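Local coordinates for protein fatty acid synthase 1, isoform A (Drosophila melanogaster, PDB 6FN6) that probably builds long-chain saturated fatty acids from acetyl-CoA and malonyl-CoA with NADPH, this chain being its dehydratase, enoylreductase and ketoreductase modifying region, at residues Ser926-Gly931 with Lys993-Asn998; Lys978-Thr983 with Asn1000-Val1005; Thr1037-Leu1042 with Asp1054-Phe1059; Glu939-Leu944 with Ile952-Arg957. All coordinates share one frame; numbering follows the deposited sequence.

All four contacts lie in the ketoreductase (KR) domain, where helices pack on the two faces of a Rossmann-type sheet. Contact 1 opens first along the chain and contact 4 is nested inside the loop it closes; the segments of contacts 1 and 2 alternate, and contact 3 follows both. Strands 1055-1060, 1005-1011, 926-930, 951-955 and 978-982 run side by side in that order and are parallel. Contacts 1 and 2, with centres about 6 Å apart, share helix 989-1002. Contact 3 has its centre about 10 Å from that of contact 1 and meets it through V930 and L1042. Contact 4 brings helix 935-946 against strand 951-955, which lies between the strands of contacts 1 and 2.

Contact 1: residues Ser926-Gly931 with Lys993-Asn998; sequences SYILVG and KKLLEN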
loop_
_atom_site.group_PDB
_atom_site.type_symbol
_atom_site.label_atom_id
_atom_site.label_comp_id
_atom_site.label_asym_id
_atom_site.label_seq_id
_atom_site.Cartn_x
_atom_site.Cartn_y
_atom_site.Cartn_z
ATOM N N SER A 926 -5.430 -5.813 55.125
ATOM C CA SER A 926 -4.024 -6.128 54.903
ATOM C C SER A 926 -3.830 -7.637 54.904
ATOM O O SER A 926 -4.653 -8.377 55.446
ATOM C CB SER A 926 -3.139 -5.476 55.968
ATOM O OG SER A 926 -3.523 -5.866 57.273
ATOM N N TYR A 927 -2.747 -8.091 54.284
ATOM C CA TYR A 927 -2.449 -9.515 54.220
ATOM C C TYR A 927 -0.973 -9.759 54.488
ATOM O O TYR A 927 -0.098 -9.327 53.730
ATOM C CB TYR A 927 -2.878 -10.084 52.870
ATOM C CG TYR A 927 -4.372 -9.988 52.695
ATOM C CD1 TYR A 927 -5.211 -10.977 53.190
ATOM C CD2 TYR A 927 -4.950 -8.886 52.076
ATOM C CE1 TYR A 927 -6.580 -10.884 53.051
ATOM C CE2 TYR A 927 -6.315 -8.782 51.934
ATOM C CZ TYR A 927 -7.131 -9.780 52.423
ATOM O OH TYR A 927 -8.497 -9.665 52.280
ATOM N N ILE A 928 -0.719 -10.444 55.597
ATOM C CA ILE A 928 0.629 -10.709 56.063
ATOM C C ILE A 928 1.106 -12.034 55.503
ATOM O O ILE A 928 0.433 -13.050 55.646
ATOM C CB ILE A 928 0.686 -10.712 57.600
ATOM C CG1 ILE A 928 0.163 -9.388 58.159
ATOM C CG2 ILE A 928 2.110 -10.965 58.087
ATOM C CD1 ILE A 928 -0.164 -9.446 59.635
ATOM N N LEU A 929 2.263 -12.013 54.854
ATOM C CA LEU A 929 2.883 -13.233 54.359
ATOM C C LEU A 929 4.228 -13.444 55.040
ATOM O O LEU A 929 5.209 -12.773 54.714
ATOM C CB LEU A 929 3.056 -13.182 52.838
ATOM C CG LEU A 929 1.767 -13.275 52.014
ATOM C CD1 LEU A 929 1.046 -11.940 51.945
ATOM C CD2 LEU A 929 2.065 -13.789 50.621
ATOM N N VAL A 930 4.265 -14.368 55.996
ATOM C CA VAL A 930 5.500 -14.680 56.699
ATOM C C VAL A 930 6.406 -15.444 55.750
ATOM O O VAL A 930 6.024 -16.490 55.229
ATOM C CB VAL A 930 5.236 -15.483 57.986
ATOM C CG1 VAL A 930 6.533 -15.716 58.749
ATOM C CG2 VAL A 930 4.229 -14.763 58.867
ATOM N N GLY A 931 7.616 -14.931 55.553
ATOM C CA GLY A 931 8.501 -15.443 54.523
ATOM C C GLY A 931 7.969 -15.075 53.153
ATOM O O GLY A 931 8.015 -15.866 52.210
ATOM N N LYS A 993 3.542 -10.012 68.121
ATOM C CA LYS A 993 2.545 -9.059 68.587
ATOM C C LYS A 993 2.686 -7.716 67.877
ATOM O O LYS A 993 1.690 -7.103 67.494
ATOM C CB LYS A 993 2.662 -8.867 70.099
ATOM C CG LYS A 993 1.588 -7.971 70.684
ATOM C CD LYS A 993 1.583 -8.028 72.197
ATOM C CE LYS A 993 0.625 -7.006 72.783
ATOM N NZ LYS A 993 1.096 -5.610 72.561
ATOM N N LYS A 994 3.924 -7.266 67.702
ATOM C CA LYS A 994 4.183 -5.976 67.073
ATOM C C LYS A 994 3.791 -6.004 65.597
ATOM O O LYS A 994 3.132 -5.086 65.108
ATOM C CB LYS A 994 5.656 -5.590 67.211
ATOM C CG LYS A 994 5.935 -4.140 66.853
ATOM C CD LYS A 994 7.411 -3.889 66.606
ATOM C CE LYS A 994 7.641 -2.476 66.091
ATOM N NZ LYS A 994 9.033 -2.265 65.608
ATOM N N LEU A 995 4.207 -7.051 64.891
ATOM C CA LEU A 995 3.873 -7.208 63.480
ATOM C C LEU A 995 2.369 -7.057 63.270
ATOM O O LEU A 995 1.926 -6.298 62.408
ATOM C CB LEU A 995 4.341 -8.574 62.966
ATOM C CG LEU A 995 3.956 -8.963 61.535
ATOM C CD1 LEU A 995 4.736 -8.135 60.531
ATOM C CD2 LEU A 995 4.178 -10.454 61.298
ATOM N N LEU A 996 1.590 -7.769 64.076
ATOM C CA LEU A 996 0.142 -7.792 63.919
ATOM C C LEU A 996 -0.489 -6.442 64.245
ATOM O O LEU A 996 -1.461 -6.040 63.611
ATOM C CB LEU A 996 -0.468 -8.877 64.809
ATOM C CG LEU A 996 -0.069 -10.318 64.481
ATOM C CD1 LEU A 996 -0.557 -11.268 65.560
ATOM C CD2 LEU A 996 -0.611 -10.737 63.126
ATOM N N GLU A 997 0.062 -5.736 65.223
ATOM C CA GLU A 997 -0.512 -4.460 65.624
ATOM C C GLU A 997 -0.190 -3.355 64.623
ATOM O O GLU A 997 -1.033 -2.503 64.349
ATOM C CB GLU A 997 -0.025 -4.065 67.017
ATOM C CG GLU A 997 -0.835 -4.687 68.144
ATOM C CD GLU A 997 -0.204 -4.493 69.508
ATOM O OE1 GLU A 997 0.919 -3.952 69.575
ATOM O OE2 GLU A 997 -0.837 -4.881 70.514
ATOM N N ASN A 998 1.019 -3.364 64.074
ATOM C CA ASN A 998 1.367 -2.398 63.042
ATOM C C ASN A 998 0.535 -2.669 61.796
ATOM O O ASN A 998 -0.092 -1.766 61.249
ATOM C CB ASN A 998 2.860 -2.454 62.706
ATOM C CG ASN A 998 3.733 -1.892 63.811
ATOM O OD1 ASN A 998 4.739 -2.493 64.183
ATOM N ND2 ASN A 998 3.364 -0.726 64.330
#
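I928 meets two consecutive leucines of helix 989-1002, L995 and L996, with a different methyl for each. Its CG2 faces L995 CD2 at 3.9 Å, and here the two side chains lie alongside, pointing opposite ways. Its CD1 reaches L996 CD2 at 3.7 Å, and this pair meets nearly perpendicularly. The isoleucine can serve both because its two branches diverge: CG2 stands anti to the backbone N while CG1 lies beside that nitrogen (chi1 -57°), carrying CD1 over to the second leucine. L995 points its CB at the strand, whereas L996 leaves the helix more obliquely and approaches with the end of its chain. All three residues are buried, and the join between them is purely apolar. L996 also packs on I1008 of strand 1005-1011 and on F1045 and I1049 of helix 1034-1049, while L995 touches T955 of strand 951-955. On the outer side of the helix, K993 NZ bridges E997 OE2 at 2.9 Å, one turn further on, approaching from the syn side and 28° out of the carboxylate plane. A helix laid by its leucines over a strand of a parallel sheet in this way is typical of the Rossmann-type fold of the KR domain.

Contact 2: residues Lys978-Thr983 with Asn1000-Val1005; sequences KVVIDT and NKLALV
Strand 978-982 and the last turn of helix 989-1002 come nearest at K978 and L1002, whose CA atoms are still 9.3 Å apart, so side chains alone bridge the gap. The helical course ends after L1002, A1003 being the first residue to depart from it, and the chain has entered strand 1005-1011 by V1005. L1002 spans the distance with CG anti to its backbone N (chi1 180°), sending both methyls toward the strand. Its CD2 lies 3.9 Å from V980 CG2, two side chains passing in opposite senses, and 4.0 Å from K978 CG. That lysine crosses the leucine obliquely, offering its aliphatic stem and bending at its second torsion. In this Rossmann-type KR domain, 978-982 is the strand on the far side of 951-955 from 926-930, so L1002 covers a border of the sheet, and it also touches Y951 of the intervening strand. The turn that follows is closed by N1000, whose OD1 accepts V1005 N at 2.9 Å with an N-H...O angle of 167°; the donor lies nearly on the line of the side-chain C=O bond, at 161°. A1003 O is in turn hydrogen-bonded by S926 OG, which ties the same turn to strand 926-930.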
loop_
_atom_site.group_PDB
_atom_site.type_symbol
_atom_site.label_atom_id
_atom_site.label_comp_id
_atom_site.label_asym_id
_atom_site.label_seq_id
_atom_site.Cartn_x
_atom_site.Cartn_y
_atom_site.Cartn_z
ATOM N N LYS A 978 -0.010 -1.105 48.423
ATOM C CA LYS A 978 0.846 -0.713 49.533
ATOM C C LYS A 978 1.650 -1.918 50.012
ATOM O O LYS A 978 1.092 -2.871 50.557
ATOM C CB LYS A 978 0.010 -0.136 50.676
ATOM C CG LYS A 978 0.800 0.213 51.927
ATOM C CD LYS A 978 1.742 1.377 51.694
ATOM C CE LYS A 978 2.549 1.686 52.944
ATOM N NZ LYS A 978 3.464 2.845 52.753
ATOM N N VAL A 979 2.961 -1.867 49.801
ATOM C CA VAL A 979 3.838 -2.964 50.176
ATOM C C VAL A 979 4.701 -2.551 51.357
ATOM O O VAL A 979 5.376 -1.523 51.319
ATOM C CB VAL A 979 4.717 -3.406 48.996
ATOM C CG1 VAL A 979 5.505 -4.663 49.357
ATOM C CG2 VAL A 979 3.867 -3.639 47.749
ATOM N N VAL A 980 4.672 -3.364 52.407
ATOM C CA VAL A 980 5.501 -3.130 53.578
ATOM C C VAL A 980 6.402 -4.338 53.781
ATOM O O VAL A 980 5.927 -5.473 53.825
ATOM C CB VAL A 980 4.639 -2.858 54.830
ATOM C CG1 VAL A 980 5.505 -2.753 56.073
ATOM C CG2 VAL A 980 3.819 -1.596 54.649
ATOM N N ILE A 981 7.704 -4.086 53.885
ATOM C CA ILE A 981 8.663 -5.123 54.241
ATOM C C ILE A 981 8.975 -4.998 55.724
ATOM O O ILE A 981 9.613 -4.034 56.146
ATOM C CB ILE A 981 9.958 -5.026 53.404
ATOM C CG1 ILE A 981 9.643 -4.913 51.910
ATOM C CG2 ILE A 981 10.858 -6.225 53.672
ATOM C CD1 ILE A 981 8.938 -6.117 51.320
ATOM N N ASP A 982 8.520 -5.965 56.516
ATOM C CA ASP A 982 8.779 -5.950 57.953
ATOM C C ASP A 982 9.966 -6.853 58.266
ATOM O O ASP A 982 9.903 -8.067 58.081
ATOM C CB ASP A 982 7.551 -6.399 58.741
ATOM C CG ASP A 982 7.693 -6.152 60.230
ATOM O OD1 ASP A 982 8.794 -6.385 60.774
ATOM O OD2 ASP A 982 6.706 -5.721 60.862
ATOM N N THR A 983 11.048 -6.250 58.743
ATOM C CA THR A 983 12.299 -6.970 58.940
ATOM C C THR A 983 12.507 -7.371 60.404
ATOM O O THR A 983 13.602 -7.778 60.790
ATOM C CB THR A 983 13.498 -6.125 58.453
ATOM O OG1 THR A 983 14.694 -6.911 58.501
ATOM C CG2 THR A 983 13.677 -4.874 59.313
ATOM N N ASN A 1000 -2.243 -4.107 61.440
ATOM C CA ASN A 1000 -3.660 -3.844 61.647
ATOM C C ASN A 1000 -3.931 -2.345 61.529
ATOM O O ASN A 1000 -4.976 -1.936 61.031
ATOM C CB ASN A 1000 -4.120 -4.363 63.008
ATOM C CG ASN A 1000 -5.548 -4.878 62.984
ATOM O OD1 ASN A 1000 -5.977 -5.501 62.015
ATOM N ND2 ASN A 1000 -6.294 -4.604 64.044
ATOM N N LYS A 1001 -2.991 -1.531 61.999
ATOM C CA LYS A 1001 -3.140 -0.080 61.942
ATOM C C LYS A 1001 -3.011 0.449 60.513
ATOM O O LYS A 1001 -3.625 1.458 60.168
ATOM C CB LYS A 1001 -2.102 0.601 62.840
ATOM C CG LYS A 1001 -2.320 0.388 64.334
ATOM C CD LYS A 1001 -3.622 1.007 64.827
ATOM C CE LYS A 1001 -3.843 0.738 66.313
ATOM N NZ LYS A 1001 -2.900 1.491 67.187
ATOM N N LEU A 1002 -2.203 -0.214 59.692
ATOM C CA LEU A 1002 -2.152 0.109 58.270
ATOM C C LEU A 1002 -3.531 -0.112 57.668
ATOM O O LEU A 1002 -4.133 0.794 57.091
ATOM C CB LEU A 1002 -1.112 -0.749 57.543
ATOM C CG LEU A 1002 -0.983 -0.496 56.036
ATOM C CD1 LEU A 1002 -0.522 0.924 55.758
ATOM C CD2 LEU A 1002 -0.045 -1.499 55.386
ATOM N N ALA A 1003 -4.018 -1.336 57.830
ATOM C CA ALA A 1003 -5.360 -1.718 57.428
ATOM C C ALA A 1003 -5.701 -3.008 58.151
ATOM O O ALA A 1003 -4.824 -3.847 58.370
ATOM C CB ALA A 1003 -5.451 -1.900 55.922
ATOM N N LEU A 1004 -6.963 -3.168 58.529
ATOM C CA LEU A 1004 -7.373 -4.331 59.301
ATOM C C LEU A 1004 -6.968 -5.614 58.588
ATOM O O LEU A 1004 -7.264 -5.805 57.406
ATOM C CB LEU A 1004 -8.878 -4.303 59.553
ATOM C CG LEU A 1004 -9.363 -3.092 60.357
ATOM C CD1 LEU A 1004 -10.870 -3.113 60.512
ATOM C CD2 LEU A 1004 -8.689 -3.016 61.718
ATOM N N VAL A 1005 -6.282 -6.486 59.321
ATOM C CA VAL A 1005 -5.760 -7.731 58.774
ATOM C C VAL A 1005 -6.900 -8.650 58.347
ATOM O O VAL A 1005 -7.817 -8.926 59.123
ATOM C CB VAL A 1005 -4.840 -8.432 59.790
ATOM C CG1 VAL A 1005 -4.298 -9.740 59.223
ATOM C CG2 VAL A 1005 -3.699 -7.516 60.189
#

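Contact 3: residues Thr1037-Leu1042 with Asp1054-Phe1059; sequences TATKYL and DYFICF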
loop_
_atom_site.group_PDB
_atom_site.type_symbol
_atom_site.label_atom_id
_atom_site.label_comp_id
_atom_site.label_asym_id
_atom_site.label_seq_id
_atom_site.Cartn_x
_atom_site.Cartn_y
_atom_site.Cartn_z
ATOM N N THR A 1037 7.189 -21.693 66.249
ATOM C CA THR A 1037 6.982 -20.658 67.260
ATOM C C THR A 1037 6.329 -19.382 66.725
ATOM O O THR A 1037 5.550 -18.741 67.430
ATOM C CB THR A 1037 8.317 -20.276 67.931
ATOM O OG1 THR A 1037 9.274 -19.902 66.932
ATOM C CG2 THR A 1037 8.859 -21.450 68.730
ATOM N N ALA A 1038 6.651 -19.006 65.493
ATOM C CA ALA A 1038 6.039 -17.828 64.885
ATOM C C ALA A 1038 4.545 -18.064 64.683
ATOM O O ALA A 1038 3.717 -17.222 65.031
ATOM C CB ALA A 1038 6.709 -17.495 63.563
ATOM N N THR A 1039 4.208 -19.223 64.131
ATOM C CA THR A 1039 2.817 -19.587 63.899
ATOM C C THR A 1039 2.071 -19.651 65.226
ATOM O O THR A 1039 0.921 -19.222 65.329
ATOM C CB THR A 1039 2.705 -20.945 63.181
ATOM O OG1 THR A 1039 3.525 -20.936 62.007
ATOM C CG2 THR A 1039 1.263 -21.235 62.788
ATOM N N LYS A 1040 2.740 -20.182 66.242
ATOM C CA LYS A 1040 2.135 -20.342 67.557
ATOM C C LYS A 1040 1.770 -18.980 68.148
ATOM O O LYS A 1040 0.664 -18.787 68.650
ATOM C CB LYS A 1040 3.086 -21.098 68.486
ATOM C CG LYS A 1040 2.567 -21.290 69.898
ATOM C CD LYS A 1040 3.526 -22.141 70.715
ATOM C CE LYS A 1040 3.013 -22.369 72.127
ATOM N NZ LYS A 1040 3.869 -23.323 72.882
ATOM N N TYR A 1041 2.702 -18.035 68.079
ATOM C CA TYR A 1041 2.474 -16.702 68.623
ATOM C C TYR A 1041 1.554 -15.874 67.726
ATOM O O TYR A 1041 0.696 -15.142 68.222
ATOM C CB TYR A 1041 3.806 -15.973 68.818
ATOM C CG TYR A 1041 4.639 -16.481 69.978
ATOM C CD1 TYR A 1041 4.048 -16.889 71.169
ATOM C CD2 TYR A 1041 6.023 -16.549 69.881
ATOM C CE1 TYR A 1041 4.810 -17.352 72.224
ATOM C CE2 TYR A 1041 6.793 -17.010 70.931
ATOM C CZ TYR A 1041 6.182 -17.410 72.099
ATOM O OH TYR A 1041 6.952 -17.870 73.143
ATOM N N LEU A 1042 1.740 -15.975 66.412
ATOM C CA LEU A 1042 0.863 -15.285 65.468
ATOM C C LEU A 1042 -0.580 -15.739 65.659
ATOM O O LEU A 1042 -1.507 -14.928 65.638
ATOM C CB LEU A 1042 1.309 -15.532 64.026
ATOM C CG LEU A 1042 2.560 -14.771 63.580
ATOM C CD1 LEU A 1042 3.065 -15.293 62.247
ATOM C CD2 LEU A 1042 2.285 -13.285 63.502
ATOM N N ASP A 1054 -9.923 -13.258 58.048
ATOM C CA ASP A 1054 -10.738 -14.251 57.356
ATOM C C ASP A 1054 -9.955 -15.540 57.113
ATOM O O ASP A 1054 -10.548 -16.612 56.979
ATOM C CB ASP A 1054 -11.255 -13.701 56.023
ATOM C CG ASP A 1054 -12.104 -12.454 56.193
ATOM O OD1 ASP A 1054 -13.173 -12.544 56.829
ATOM O OD2 ASP A 1054 -11.708 -11.389 55.678
ATOM N N TYR A 1055 -8.629 -15.439 57.045
ATOM C CA TYR A 1055 -7.797 -16.601 56.744
ATOM C C TYR A 1055 -6.550 -16.683 57.615
ATOM O O TYR A 1055 -5.908 -15.678 57.913
ATOM C CB TYR A 1055 -7.390 -16.595 55.265
ATOM C CG TYR A 1055 -8.559 -16.386 54.338
ATOM C CD1 TYR A 1055 -9.529 -17.365 54.188
ATOM C CD2 TYR A 1055 -8.706 -15.203 53.630
ATOM C CE1 TYR A 1055 -10.608 -17.179 53.357
ATOM C CE2 TYR A 1055 -9.785 -15.006 52.791
ATOM C CZ TYR A 1055 -10.733 -16.000 52.660
ATOM O OH TYR A 1055 -11.815 -15.818 51.832
ATOM N N PHE A 1056 -6.229 -17.909 58.015
ATOM C CA PHE A 1056 -5.004 -18.220 58.730
ATOM C C PHE A 1056 -4.480 -19.516 58.136
ATOM O O PHE A 1056 -4.905 -20.604 58.526
ATOM C CB PHE A 1056 -5.248 -18.363 60.234
ATOM C CG PHE A 1056 -3.986 -18.443 61.053
ATOM C CD1 PHE A 1056 -3.294 -19.638 61.168
ATOM C CD2 PHE A 1056 -3.505 -17.333 61.725
ATOM C CE1 PHE A 1056 -2.136 -19.719 61.925
ATOM C CE2 PHE A 1056 -2.349 -17.409 62.485
ATOM C CZ PHE A 1056 -1.665 -18.606 62.583
ATOM N N ILE A 1057 -3.571 -19.391 57.176
ATOM C CA ILE A 1057 -3.148 -20.528 56.369
ATOM C C ILE A 1057 -1.662 -20.810 56.568
ATOM O O ILE A 1057 -0.849 -19.891 56.633
ATOM C CB ILE A 1057 -3.478 -20.289 54.879
ATOM C CG1 ILE A 1057 -4.983 -20.048 54.722
ATOM C CG2 ILE A 1057 -3.020 -21.471 54.025
ATOM C CD1 ILE A 1057 -5.423 -19.682 53.332
ATOM N N CYS A 1058 -1.330 -22.094 56.672
ATOM C CA CYS A 1058 0.048 -22.548 56.812
ATOM C C CYS A 1058 0.421 -23.475 55.656
ATOM O O CYS A 1058 -0.170 -24.543 55.505
ATOM C CB CYS A 1058 0.244 -23.276 58.146
ATOM S SG CYS A 1058 -0.182 -22.318 59.626
ATOM N N PHE A 1059 1.389 -23.065 54.839
ATOM C CA PHE A 1059 1.851 -23.892 53.721
ATOM C C PHE A 1059 3.103 -24.695 54.067
ATOM O O PHE A 1059 3.934 -24.255 54.861
ATOM C CB PHE A 1059 2.131 -23.024 52.491
ATOM C CG PHE A 1059 0.914 -22.348 51.936
ATOM C CD1 PHE A 1059 0.114 -22.995 51.007
ATOM C CD2 PHE A 1059 0.566 -21.072 52.340
ATOM C CE1 PHE A 1059 -1.009 -22.381 50.494
ATOM C CE2 PHE A 1059 -0.557 -20.452 51.829
ATOM C CZ PHE A 1059 -1.346 -21.108 50.904
#
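Helix 1037-1042 runs nearly antiparallel to strand 1055-1059, at 171° between their directions, with axes 11.0 Å apart at closest approach. The gap is filled chiefly by the F1056 ring, which points edge-on into the helix. T1039 CG2 sits near the ring plane at that edge, 3.8 Å from F1056 CE1, and the carbonyl carbon of L1042 lies close to the same plane, 4.0 Å from F1056 CE2. The outer rim of the ring therefore lies between one threonine methyl and the backbone one turn later, its CZ also coming 3.8 Å from T1039 O. With CG anti to the backbone N (chi1 -170°), the phenyl group stretches out from the strand toward the helix. Two residues along, C1058 directs its SG to the same methyl, T1039 CG2, at 3.6 Å, so one carbon is shared by a ring edge and a sulfur. M1081 and C1085 of helix 1072-1090 also pack on C1058, and R1088 of that helix makes a cation-pi contact with the F1056 ring. The threonine divides its chemistry: its methyl faces the strand, while OG1 is turned to the helix backbone and bonds K1035 O. The hydroxyl is thus satisfied one turn back within its own helix, so the side chains that meet are a methyl, a sulfur and an aromatic edge, the last also lying against helix backbone, and they join by van der Waals packing.

Contact 4: residues Glu939-Leu944 with Ile952-Arg957; sequences ELTNWL and IVLTSR. With EDO (1,2-ethanediol), chain E.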
loop_
_atom_site.group_PDB
_atom_site.type_symbol
_atom_site.label_atom_id
_atom_site.label_comp_id
_atom_site.label_asym_id
_atom_site.label_seq_id
_atom_site.Cartn_x
_atom_site.Cartn_y
_atom_site.Cartn_z
ATOM N N GLU A 939 4.875 -15.114 44.405
ATOM C CA GLU A 939 3.817 -15.499 43.485
ATOM C C GLU A 939 2.466 -15.555 44.198
ATOM O O GLU A 939 1.423 -15.322 43.589
ATOM C CB GLU A 939 4.146 -16.842 42.835
ATOM C CG GLU A 939 5.446 -16.832 42.032
ATOM C CD GLU A 939 5.517 -15.689 41.027
ATOM O OE1 GLU A 939 6.553 -14.987 40.989
ATOM O OE2 GLU A 939 4.541 -15.496 40.270
ATOM N N LEU A 940 2.482 -15.855 45.492
ATOM C CA LEU A 940 1.262 -15.830 46.286
ATOM C C LEU A 940 0.762 -14.394 46.414
ATOM O O LEU A 940 -0.424 -14.118 46.236
ATOM C CB LEU A 940 1.504 -16.443 47.667
ATOM C CG LEU A 940 0.374 -16.313 48.697
ATOM C CD1 LEU A 940 -0.937 -16.855 48.154
ATOM C CD2 LEU A 940 0.742 -17.036 49.988
ATOM N N THR A 941 1.676 -13.485 46.731
ATOM C CA THR A 941 1.351 -12.069 46.844
ATOM C C THR A 941 0.721 -11.548 45.555
ATOM O O THR A 941 -0.303 -10.866 45.585
ATOM C CB THR A 941 2.602 -11.235 47.170
ATOM O OG1 THR A 941 3.178 -11.694 48.398
ATOM C CG2 THR A 941 2.256 -9.759 47.298
ATOM N N ASN A 942 1.351 -11.862 44.429
ATOM C CA ASN A 942 0.860 -11.431 43.127
ATOM C C ASN A 942 -0.584 -11.881 42.916
ATOM O O ASN A 942 -1.439 -11.100 42.497
ATOM C CB ASN A 942 1.749 -11.982 42.013
ATOM C CG ASN A 942 1.506 -11.301 40.684
ATOM O OD1 ASN A 942 1.463 -10.073 40.602
ATOM N ND2 ASN A 942 1.330 -12.095 39.635
ATOM N N TRP A 943 -0.847 -13.147 43.217
ATOM C CA TRP A 943 -2.179 -13.715 43.064
ATOM C C TRP A 943 -3.198 -12.960 43.914
ATOM O O TRP A 943 -4.309 -12.681 43.463
ATOM C CB TRP A 943 -2.161 -15.193 43.450
ATOM C CG TRP A 943 -3.443 -15.919 43.191
ATOM C CD1 TRP A 943 -3.795 -16.576 42.053
ATOM C CD2 TRP A 943 -4.542 -16.068 44.098
ATOM N NE1 TRP A 943 -5.045 -17.130 42.191
ATOM C CE2 TRP A 943 -5.526 -16.830 43.437
ATOM C CE3 TRP A 943 -4.790 -15.632 45.402
ATOM C CZ2 TRP A 943 -6.737 -17.165 44.036
ATOM C CZ3 TRP A 943 -5.994 -15.965 45.993
ATOM C CH2 TRP A 943 -6.951 -16.724 45.313
ATOM N N LEU A 944 -2.810 -12.622 45.140
ATOM C CA LEU A 944 -3.691 -11.896 46.048
ATOM C C LEU A 944 -4.006 -10.519 45.472
ATOM O O LEU A 944 -5.116 -10.010 45.610
ATOM C CB LEU A 944 -3.051 -11.762 47.435
ATOM C CG LEU A 944 -2.813 -13.063 48.210
ATOM C CD1 LEU A 944 -1.868 -12.827 49.386
ATOM C CD2 LEU A 944 -4.128 -13.654 48.704
ATOM N N ILE A 952 -0.272 -5.120 51.402
ATOM C CA ILE A 952 0.559 -6.308 51.544
ATOM C C ILE A 952 1.665 -6.065 52.559
ATOM O O ILE A 952 2.352 -5.043 52.517
ATOM C CB ILE A 952 1.153 -6.733 50.187
ATOM C CG1 ILE A 952 0.042 -7.108 49.202
ATOM C CG2 ILE A 952 2.150 -7.877 50.361
ATOM C CD1 ILE A 952 -0.756 -8.340 49.584
ATOM N N VAL A 953 1.837 -7.020 53.469
ATOM C CA VAL A 953 2.948 -6.992 54.413
ATOM C C VAL A 953 3.780 -8.254 54.244
ATOM O O VAL A 953 3.278 -9.367 54.390
ATOM C CB VAL A 953 2.450 -6.854 55.860
ATOM C CG1 VAL A 953 3.624 -6.763 56.822
ATOM C CG2 VAL A 953 1.542 -5.641 56.001
ATOM N N LEU A 954 5.059 -8.069 53.937
ATOM C CA LEU A 954 5.975 -9.187 53.768
ATOM C C LEU A 954 7.040 -9.160 54.860
ATOM O O LEU A 954 7.726 -8.151 55.043
ATOM C CB LEU A 954 6.641 -9.135 52.391
ATOM C CG LEU A 954 5.724 -8.988 51.172
ATOM C CD1 LEU A 954 6.557 -8.789 49.913
ATOM C CD2 LEU A 954 4.812 -10.195 51.018
ATOM N N THR A 955 7.182 -10.268 55.582
ATOM C CA THR A 955 8.206 -10.362 56.613
ATOM C C THR A 955 9.440 -11.032 56.029
ATOM O O THR A 955 9.354 -12.118 55.462
ATOM C CB THR A 955 7.731 -11.149 57.851
ATOM O OG1 THR A 955 7.697 -12.551 57.557
ATOM C CG2 THR A 955 6.353 -10.683 58.294
ATOM N N SER A 956 10.582 -10.367 56.156
ATOM C CA SER A 956 11.851 -10.915 55.690
ATOM C C SER A 956 13.000 -10.392 56.537
ATOM O O SER A 956 13.174 -9.184 56.691
ATOM C CB SER A 956 12.087 -10.562 54.221
ATOM O OG SER A 956 13.291 -11.139 53.741
ATOM N N ARG A 957 13.784 -11.310 57.088
ATOM C CA ARG A 957 14.910 -10.937 57.927
ATOM C C ARG A 957 16.013 -10.284 57.097
ATOM O O ARG A 957 16.608 -9.290 57.513
ATOM C CB ARG A 957 15.452 -12.162 58.667
ATOM C CG ARG A 957 14.420 -12.855 59.553
ATOM C CD ARG A 957 13.786 -11.902 60.561
ATOM N NE ARG A 957 14.775 -11.180 61.359
ATOM C CZ ARG A 957 15.333 -11.643 62.474
ATOM N NH1 ARG A 957 15.008 -12.842 62.947
ATOM N NH2 ARG A 957 16.218 -10.902 63.125
HETATM C C1 EDO E . 11.901 -14.914 56.203
HETATM O O1 EDO E . 13.150 -14.340 56.594
HETATM C C2 EDO E . 11.010 -15.042 57.429
HETATM O O2 EDO E . 10.860 -13.759 58.047
#
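Helix 935-946 and strand 951-955 are the second and third elements of a beta-alpha-beta unit that starts with strand 926-930, and T941 is where the helix touches the strand. Its two branches go to different residues. The methyl, CG2, stands anti to the backbone N and meets I952 CG2 at 3.6 Å, with I952 CG1 slightly further off at 3.9 Å; the two side chains cross at a slant. The hydroxyl lies beside L954, its OG1 3.4 Å from L954 CD2, and finds its polar partner in G937 O of the same helix. I952 points directly at the helix, whereas L954 comes near only with its end. G937 belongs to a GxGxxG pattern, consistent with the dinucleotide-binding turn of a Rossmann-type KR domain, and L954 touches the residues of that pattern. L929 of strand 926-930 packs on both T941 and L954, extending the apolar layer to the neighbouring strand. At the end of the strand a 1,2-ethanediol, probably from the crystallisation liquor, lies along residues 955-957. R957 N gives EDO O1 a straight hydrogen bond of 3.1 Å (179° at the hydrogen), while EDO O2 has only weak bonds of 3.4 Å, to T955 O and T955 OG1. That threonine hydroxyl also accepts G931 N, linking the ends of the adjacent strands.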